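Local coordinates for protein motility-associated killing factor MakB (Vibrio cholerae serotype O1, PDB 6W1W) that probably serves as one component of a three-part cytotoxin structurally similar to alpha-pore-forming toxins, at residues A321-K324 with T325-E328; S327-V330 with Q331-L335. One frame throughout, in Å; residues are numbered along the deposited sequence.

Interaction 1: residues A321-K324 with T325-E328; sequences ASWK and TISE
From A321 to E328 the chain runs as regular alpha-helix, with the amides of I326, S327 and E328 bonded to the carbonyls of S322, W323 and K324. T325 N makes only a weak bond, 3.3 Å, to A321 O. T325 adds a second donor to that same carbonyl: its OG1 lies beside the backbone N (chi1 -57°) and reaches back to A321 O at 3.2 Å, tilted 16° from the carbonyl plane. A321 O therefore receives both the amide and the hydroxyl of T325.

On the exposed side of the same turns, K324 and E328 are placed as an i to i+4 salt bridge through NZ and OE2, though its modelled length is too short to be trusted at this resolution and remains doubtful. The lysine bends at chi2 and again at chi4, which swings NZ over to the carboxylate, while its CG also lies 3.5 Å from OE2 of E328; the glutamate reaches out extended beyond its own CG.

On the buried side, W323 CE3 approaches I326 CD1 at 4.4 Å, the methyl coming obliquely to the indole. The CG1 of I326 lies 3.3 Å from S322 O, alongside the carbonyl its own amide bonds to.

This buried face of helix 316-333 packs against helices 9-35 and 69-90. I326 lies on A12 and L13, S327 on I81, and W323 meets Y83 edge-to-face while its NE1 bonds to L5 O, near the chain's N-terminus; W287 and E290 of helix 276-302 touch the same indole.

Interaction 2: residues S327-V330 with Q331-L335; sequences SEFV and QLISL
Q331 N bonds to S327 O at 3.1 Å, and the glutamine side chain starts out alongside the same oxygen. CB lies 3.7 Å from S327 O, and CG comes closer to that oxygen, at 3.3 Å, because it sits beside the backbone N (chi1 -70°). The chain then runs out extended; CD is still near S327 O, and OE1 ends 3.6 Å from E328 CA. The two side chains cross obliquely, Q331 OE1 against E328 CG, while their flat ends lie apart with planes 5° from parallel; the carboxylate is turned to K324.

All this lies near the C-terminal end of helix 316-333, part of the elongated helical bundle expected of an alpha-pore-forming toxin relative, and the bonding is mixed: L332 N makes a weak bond to F329 O, three residues back, but S334 N reaches V330 O, four back, at 3.1 Å. S334 OG, placed between its own N and carbonyl carbon (chi1 62°), bonds to Q331 O at 2.8 Å from above that carbonyl's plane.

The buried side is largely apolar. I333 CD1 comes obliquely to the F329 ring, 4.3 Å from CE2, while its CG1 lies close to V330 O. F329 packs on L13, L16 and T17 of helix 9-35 and on L186, and V330 and I333 both rest on I77 of helix 69-90.

In the fold
Both interactions lie on helix 316-333 and share S327 and E328, so interaction 2 takes up where interaction 1 leaves off, with centres about 10 Å apart. Each joins a largely apolar buried side to a more exposed side, where the polar side-chain contacts between the segments lie, and each buried side meets helices 9-35 and 69-90. They differ in what else they reach: the centre of 321-328 sits about 25 Å from the chain's centre and touches helix 276-302 and the N-terminal segment, whereas 327-335, about 17 Å out, touches helix 183-187. The outer chemistry shifts as well, from a charged pair and a threonine hydroxyl in mid-helix to glutamine packing and a serine hydroxyl where the helix runs out.

Interaction 1: residues A321-K324 with T325-E328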
ATOM      1  N   ALA A 321       5.054   2.970  30.202  1.00140.56           N
ATOM      2  CA  ALA A 321       3.772   3.595  29.893  1.00130.51           C
ATOM      3  C   ALA A 321       3.737   4.119  28.466  1.00140.05           C
ATOM      4  O   ALA A 321       2.669   4.149  27.842  1.00157.66           O
ATOM      5  CB  ALA A 321       3.481   4.725  30.879  1.00119.22           C
ATOM      6  N   SER A 322       4.888   4.534  27.934  1.00128.80           N
ATOM      7  CA  SER A 322       4.961   4.960  26.542  1.00122.75           C
ATOM      8  C   SER A 322       4.921   3.776  25.585  1.00115.99           C
ATOM      9  O   SER A 322       4.387   3.896  24.477  1.00118.69           O
ATOM     10  CB  SER A 322       6.225   5.787  26.310  1.00119.50           C
ATOM     11  OG  SER A 322       6.229   6.949  27.118  1.00123.95           O
ATOM     12  N   TRP A 323       5.482   2.631  25.987  1.00108.80           N
ATOM     13  CA  TRP A 323       5.356   1.432  25.166  1.00116.46           C
ATOM     14  C   TRP A 323       3.923   0.927  25.142  1.00126.25           C
ATOM     15  O   TRP A 323       3.479   0.372  24.129  1.00122.07           O
ATOM     16  CB  TRP A 323       6.304   0.335  25.659  1.00112.24           C
ATOM     17  CG  TRP A 323       7.713   0.603  25.260  1.00113.41           C
ATOM     18  CD1 TRP A 323       8.740   0.999  26.067  1.00110.80           C
ATOM     19  CD2 TRP A 323       8.246   0.537  23.933  1.00103.29           C
ATOM     20  NE1 TRP A 323       9.882   1.173  25.325  1.00107.17           N
ATOM     21  CE2 TRP A 323       9.604   0.896  24.012  1.00102.02           C
ATOM     22  CE3 TRP A 323       7.707   0.206  22.688  1.00100.11           C
ATOM     23  CZ2 TRP A 323      10.431   0.926  22.893  1.00101.15           C
ATOM     24  CZ3 TRP A 323       8.529   0.240  21.580  1.00 95.54           C
ATOM     25  CH2 TRP A 323       9.875   0.597  21.690  1.00 89.46           C
ATOM     26  N   LYS A 324       3.184   1.117  26.237  1.00126.69           N
ATOM     27  CA  LYS A 324       1.779   0.729  26.249  1.00122.43           C
ATOM     28  C   LYS A 324       0.980   1.561  25.253  1.00119.71           C
ATOM     29  O   LYS A 324       0.066   1.046  24.598  1.00118.10           O
ATOM     30  CB  LYS A 324       1.202   0.868  27.659  1.00129.45           C
ATOM     31  CG  LYS A 324      -0.161   0.210  27.845  1.00143.69           C
ATOM     32  CD  LYS A 324      -0.113  -1.272  27.495  1.00146.42           C
ATOM     33  CE  LYS A 324      -1.437  -1.965  27.787  1.00148.30           C
ATOM     34  NZ  LYS A 324      -2.565  -1.380  27.010  1.00146.51           N
ATOM     35  N   THR A 325       1.323   2.844  25.115  1.00121.94           N
ATOM     36  CA  THR A 325       0.659   3.689  24.127  1.00121.79           C
ATOM     37  C   THR A 325       0.978   3.226  22.709  1.00117.56           C
ATOM     38  O   THR A 325       0.096   3.198  21.843  1.00119.94           O
ATOM     39  CB  THR A 325       1.066   5.154  24.328  1.00118.97           C
ATOM     40  OG1 THR A 325       0.756   5.571  25.667  1.00106.93           O
ATOM     41  CG2 THR A 325       0.331   6.056  23.349  1.00117.45           C
ATOM     42  N   ILE A 326       2.232   2.839  22.458  1.00122.75           N
ATOM     43  CA  ILE A 326       2.615   2.384  21.125  1.00112.48           C
ATOM     44  C   ILE A 326       2.012   1.015  20.834  1.00102.91           C
ATOM     45  O   ILE A 326       1.552   0.749  19.718  1.00112.46           O
ATOM     46  CB  ILE A 326       4.149   2.376  20.979  1.00103.47           C
ATOM     47  CG1 ILE A 326       4.701   3.788  21.174  1.00108.04           C
ATOM     48  CG2 ILE A 326       4.560   1.828  19.619  1.00 87.57           C
ATOM     49  CD1 ILE A 326       6.173   3.911  20.909  1.00104.31           C
ATOM     50  N   SER A 327       1.988   0.130  21.834  1.00100.65           N
ATOM     51  CA  SER A 327       1.384  -1.182  21.631  1.00117.21           C
ATOM     52  C   SER A 327      -0.109  -1.058  21.358  1.00127.95           C
ATOM     53  O   SER A 327      -0.669  -1.815  20.557  1.00135.11           O
ATOM     54  CB  SER A 327       1.635  -2.078  22.844  1.00124.41           C
ATOM     55  OG  SER A 327       1.186  -3.403  22.601  1.00123.68           O
ATOM     56  N   GLU A 328      -0.770  -0.096  22.008  1.00125.91           N
ATOM     57  CA  GLU A 328      -2.191   0.115  21.756  1.00120.72           C
ATOM     58  C   GLU A 328      -2.441   0.714  20.378  1.00116.50           C
ATOM     59  O   GLU A 328      -3.483   0.445  19.768  1.00117.67           O
ATOM     60  CB  GLU A 328      -2.792   1.002  22.848  1.00120.58           C
ATOM     61  CG  GLU A 328      -2.990   0.292  24.181  1.00128.49           C
ATOM     62  CD  GLU A 328      -3.422   1.236  25.292  1.00142.71           C
ATOM     63  OE1 GLU A 328      -3.845   2.372  24.988  1.00143.01           O
ATOM     64  OE2 GLU A 328      -3.333   0.840  26.475  1.00146.54           O
TER

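Interaction 2: residues S327-V330 with Q331-L335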
ATOM      1  N   SER A 327       1.988   0.130  21.834  1.00100.65           N
ATOM      2  CA  SER A 327       1.384  -1.182  21.631  1.00117.21           C
ATOM      3  C   SER A 327      -0.109  -1.058  21.358  1.00127.95           C
ATOM      4  O   SER A 327      -0.669  -1.815  20.557  1.00135.11           O
ATOM      5  CB  SER A 327       1.635  -2.078  22.844  1.00124.41           C
ATOM      6  OG  SER A 327       1.186  -3.403  22.601  1.00123.68           O
ATOM      7  N   GLU A 328      -0.770  -0.096  22.008  1.00125.91           N
ATOM      8  CA  GLU A 328      -2.191   0.115  21.756  1.00120.72           C
ATOM      9  C   GLU A 328      -2.441   0.714  20.378  1.00116.50           C
ATOM     10  O   GLU A 328      -3.483   0.445  19.768  1.00117.67           O
ATOM     11  CB  GLU A 328      -2.792   1.002  22.848  1.00120.58           C
ATOM     12  CG  GLU A 328      -2.990   0.292  24.181  1.00128.49           C
ATOM     13  CD  GLU A 328      -3.422   1.236  25.292  1.00142.71           C
ATOM     14  OE1 GLU A 328      -3.845   2.372  24.988  1.00143.01           O
ATOM     15  OE2 GLU A 328      -3.333   0.840  26.475  1.00146.54           O
ATOM     16  N   PHE A 329      -1.507   1.525  19.870  1.00115.13           N
ATOM     17  CA  PHE A 329      -1.661   2.057  18.519  1.00113.29           C
ATOM     18  C   PHE A 329      -1.519   0.961  17.473  1.00112.04           C
ATOM     19  O   PHE A 329      -2.188   1.001  16.432  1.00115.67           O
ATOM     20  CB  PHE A 329      -0.637   3.160  18.255  1.00108.72           C
ATOM     21  CG  PHE A 329      -0.738   3.759  16.880  1.00117.92           C
ATOM     22  CD1 PHE A 329      -1.644   4.774  16.620  1.00123.95           C
ATOM     23  CD2 PHE A 329       0.067   3.312  15.848  1.00117.32           C
ATOM     24  CE1 PHE A 329      -1.745   5.329  15.355  1.00122.85           C
ATOM     25  CE2 PHE A 329      -0.034   3.864  14.580  1.00117.85           C
ATOM     26  CZ  PHE A 329      -0.940   4.875  14.335  1.00110.88           C
ATOM     27  N   VAL A 330      -0.652  -0.017  17.724  1.00108.98           N
ATOM     28  CA  VAL A 330      -0.454  -1.090  16.757  1.00104.13           C
ATOM     29  C   VAL A 330      -1.639  -2.055  16.771  1.00101.59           C
ATOM     30  O   VAL A 330      -1.992  -2.626  15.733  1.00 99.43           O
ATOM     31  CB  VAL A 330       0.885  -1.803  17.030  1.00100.81           C
ATOM     32  CG1 VAL A 330       1.078  -2.979  16.103  1.00 94.72           C
ATOM     33  CG2 VAL A 330       2.049  -0.824  16.870  1.00 95.86           C
ATOM     34  N   GLN A 331      -2.291  -2.229  17.923  1.00101.44           N
ATOM     35  CA  GLN A 331      -3.463  -3.095  17.987  1.00117.17           C
ATOM     36  C   GLN A 331      -4.638  -2.544  17.193  1.00125.05           C
ATOM     37  O   GLN A 331      -5.559  -3.301  16.863  1.00130.82           O
ATOM     38  CB  GLN A 331      -3.877  -3.313  19.441  1.00130.69           C
ATOM     39  CG  GLN A 331      -2.912  -4.173  20.233  1.00138.89           C
ATOM     40  CD  GLN A 331      -3.156  -4.103  21.729  1.00145.32           C
ATOM     41  OE1 GLN A 331      -3.645  -3.099  22.248  1.00149.84           O
ATOM     42  NE2 GLN A 331      -2.811  -5.173  22.429  1.00143.80           N
ATOM     43  N   LEU A 332      -4.628  -1.249  16.878  1.00125.03           N
ATOM     44  CA  LEU A 332      -5.726  -0.668  16.108  1.00123.92           C
ATOM     45  C   LEU A 332      -5.532  -0.878  14.611  1.00115.46           C
ATOM     46  O   LEU A 332      -6.478  -1.251  13.908  1.00118.77           O
ATOM     47  CB  LEU A 332      -5.874   0.823  16.424  1.00118.88           C
ATOM     48  CG  LEU A 332      -6.208   1.172  17.878  1.00124.83           C
ATOM     49  CD1 LEU A 332      -6.265   2.683  18.082  1.00118.53           C
ATOM     50  CD2 LEU A 332      -7.513   0.516  18.310  1.00115.23           C
ATOM     51  N   ILE A 333      -4.313  -0.661  14.106  1.00113.48           N
ATOM     52  CA  ILE A 333      -4.048  -0.886  12.686  1.00122.62           C
ATOM     53  C   ILE A 333      -4.003  -2.370  12.338  1.00131.57           C
ATOM     54  O   ILE A 333      -4.126  -2.729  11.161  1.00135.41           O
ATOM     55  CB  ILE A 333      -2.741  -0.194  12.255  1.00112.61           C
ATOM     56  CG1 ILE A 333      -1.571  -0.677  13.110  1.00108.50           C
ATOM     57  CG2 ILE A 333      -2.873   1.323  12.349  1.00116.16           C
ATOM     58  CD1 ILE A 333      -0.262  -0.002  12.776  1.00102.36           C
ATOM     59  N   SER A 334      -3.827  -3.247  13.329  1.00142.42           N
ATOM     60  CA  SER A 334      -3.845  -4.689  13.094  1.00147.60           C
ATOM     61  C   SER A 334      -5.242  -5.226  12.824  1.00143.10           C
ATOM     62  O   SER A 334      -5.376  -6.273  12.182  1.00135.31           O
ATOM     63  CB  SER A 334      -3.250  -5.436  14.289  1.00153.75           C
ATOM     64  OG  SER A 334      -4.014  -5.209  15.463  1.00153.22           O
ATOM     65  N   LEU A 335      -6.276  -4.548  13.306  1.00164.88           N
ATOM     66  CA  LEU A 335      -7.635  -5.020  13.100  1.00161.48           C
ATOM     67  C   LEU A 335      -7.958  -5.044  11.607  1.00161.78           C
ATOM     68  O   LEU A 335      -7.566  -4.130  10.873  1.00159.32           O
ATOM     69  CB  LEU A 335      -8.634  -4.126  13.838  1.00156.51           C
ATOM     70  CG  LEU A 335      -9.129  -4.581  15.216  1.00159.98           C
ATOM     71  CD1 LEU A 335      -8.015  -5.231  16.020  1.00160.30           C
ATOM     72  CD2 LEU A 335      -9.723  -3.405  15.983  1.00154.47           C
TER